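Local coordinates for protein epoxide hydrolase (Aspergillus niger, PDB 3G0I) that probably hydrolyses epoxides to diols, as an alpha/beta-hydrolase-fold epoxide hydrolase whose active site here holds the amide 2-propylpentanamide, at residues 185-190 / 210-215. Sequence-based numbering, arbitrary orientation.
Sequences IIQGGD and HLNLCA. With VPR (2-propylpentanamide), chain C.
Q187 OE1 accepts two hydrogen bonds, from ND1 of H210 on the neighbouring strand at 3.1 Å and from ND2 of N212, just past that strand's end, at 3.0 Å, both donors lying in its carbonyl plane on lone pairs. The two parallel strands belong to a beta-alpha-beta unit of the alpha/beta-hydrolase fold, joined by helix 191-202, and the first runs into what is probably the nucleophile elbow at D190. Glutamine suits this place because a bend about CB-CG (chi2 -64°) brings OE1 to the ring edge in the imidazole plane, while the amide itself is turned 61° from the ring. H210 uses both nitrogens, since NE2 is hydrogen-bonded to S341 OG, which should fix the ring's rotation. A water accepts from Q187 NE2 and N212 ND2, closing a small polar cluster in the buried interior.

Backbone bonds tie the strands together: H210 N reaches I186 O at 2.8 Å, G188 N gives to H210 O, and N212 N to G188 O. Glycine, having no side chain, lets L211 CD2 come within 4.1 Å of G188 CA and N212 ND2 within 3.3 Å of G189 CA. Beyond them D190, the predicted nucleophile, takes positive phi (53°), a strained turn consistent with the elbow; its OD2 accepts from W115 N, and its carboxylate faces the ligand amide. L213 supplies a nonpolar wall here: CD2 rests 3.5 Å from D190 CA, while CD1 meets the ligand's propyl carbon C5A at 3.7 Å.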
# COMPACT_ATOMS: atom_id res chain seq x y z
N ILE A 185 12.29 -30.67 15.16
CA ILE A 185 11.08 -30.57 14.36
C ILE A 185 10.72 -29.09 14.24
O ILE A 185 11.04 -28.31 15.14
CB ILE A 185 9.95 -31.43 15.00
CG1 ILE A 185 10.36 -32.90 15.00
CG2 ILE A 185 8.60 -31.25 14.27
CD1 ILE A 185 9.27 -33.87 15.47
N ILE A 186 10.10 -28.70 13.12
CA ILE A 186 9.62 -27.32 12.93
C ILE A 186 8.09 -27.24 12.91
O ILE A 186 7.42 -28.08 12.28
CB ILE A 186 10.21 -26.68 11.62
CG1 ILE A 186 11.75 -26.52 11.72
CG2 ILE A 186 9.53 -25.33 11.26
CD1 ILE A 186 12.23 -25.54 12.80
N GLN A 187 7.53 -26.25 13.60
CA GLN A 187 6.13 -25.88 13.39
C GLN A 187 6.11 -24.50 12.75
O GLN A 187 6.74 -23.56 13.25
CB GLN A 187 5.32 -25.89 14.71
CG GLN A 187 3.78 -26.04 14.53
CD GLN A 187 3.11 -24.88 13.79
OE1 GLN A 187 2.49 -25.07 12.74
NE2 GLN A 187 3.25 -23.69 14.32
N GLY A 188 5.42 -24.38 11.62
CA GLY A 188 5.44 -23.11 10.90
C GLY A 188 4.13 -22.71 10.27
O GLY A 188 3.46 -23.53 9.62
N GLY A 189 3.76 -21.44 10.46
CA GLY A 189 2.65 -20.82 9.75
C GLY A 189 3.14 -19.53 9.12
O GLY A 189 4.24 -19.06 9.43
N ASP A 190 2.34 -18.96 8.23
CA ASP A 190 2.68 -17.67 7.62
C ASP A 190 4.10 -17.71 7.00
O ASP A 190 4.46 -18.70 6.38
CB ASP A 190 2.55 -16.55 8.66
CG ASP A 190 2.42 -15.18 8.04
OD1 ASP A 190 1.32 -14.87 7.56
OD2 ASP A 190 3.40 -14.40 8.03
N HIS A 210 5.83 -29.59 10.46
CA HIS A 210 4.38 -29.39 10.52
C HIS A 210 4.07 -27.95 10.12
O HIS A 210 4.67 -27.01 10.65
CB HIS A 210 3.85 -29.69 11.94
CG HIS A 210 2.39 -29.40 12.11
ND1 HIS A 210 1.91 -28.14 12.40
CD2 HIS A 210 1.31 -30.20 12.03
CE1 HIS A 210 0.59 -28.18 12.48
NE2 HIS A 210 0.20 -29.42 12.27
N LEU A 211 3.12 -27.79 9.20
CA LEU A 211 2.70 -26.47 8.73
C LEU A 211 1.20 -26.24 8.93
O LEU A 211 0.40 -27.18 8.89
CB LEU A 211 3.05 -26.27 7.25
CG LEU A 211 4.51 -26.46 6.79
CD1 LEU A 211 4.64 -26.21 5.30
CD2 LEU A 211 5.49 -25.57 7.58
N ASN A 212 0.83 -24.98 9.12
CA ASN A 212 -0.57 -24.60 9.04
C ASN A 212 -0.82 -23.57 7.92
O ASN A 212 -1.83 -22.87 7.91
CB ASN A 212 -1.11 -24.14 10.40
CG ASN A 212 -0.45 -22.86 10.90
OD1 ASN A 212 -1.03 -21.77 10.83
ND2 ASN A 212 0.77 -22.99 11.42
N LEU A 213 0.11 -23.51 6.96
CA LEU A 213 -0.06 -22.74 5.73
C LEU A 213 0.67 -23.43 4.58
O LEU A 213 1.83 -23.82 4.73
CB LEU A 213 0.46 -21.30 5.86
CG LEU A 213 0.35 -20.40 4.61
CD1 LEU A 213 -1.11 -20.10 4.28
CD2 LEU A 213 1.14 -19.10 4.77
N CYS A 214 0.00 -23.59 3.44
CA CYS A 214 0.65 -24.13 2.24
C CYS A 214 0.22 -23.33 1.03
O CYS A 214 -0.58 -23.79 0.23
CB CYS A 214 0.32 -25.62 2.05
SG CYS A 214 1.31 -26.44 0.75
N ALA A 215 0.77 -22.12 0.90
CA ALA A 215 0.40 -21.21 -0.19
C ALA A 215 0.91 -21.76 -1.53
O ALA A 215 2.11 -21.88 -1.72
CB ALA A 215 0.96 -19.81 0.08
C5 VPR C . 4.26 -14.98 3.57
C4 VPR C . 3.18 -14.07 3.05
C3 VPR C . 1.88 -14.60 3.62
C2 VPR C . 0.83 -13.51 3.85
C3A VPR C . -0.48 -14.08 4.36
C4A VPR C . -1.02 -15.19 3.47
C5A VPR C . -1.38 -16.37 4.34
C1 VPR C . 1.34 -12.45 4.79
N VPR C . 1.61 -12.72 5.98
O VPR C . 1.50 -11.23 4.32
O HOH W 1 1.72 -21.54 13.53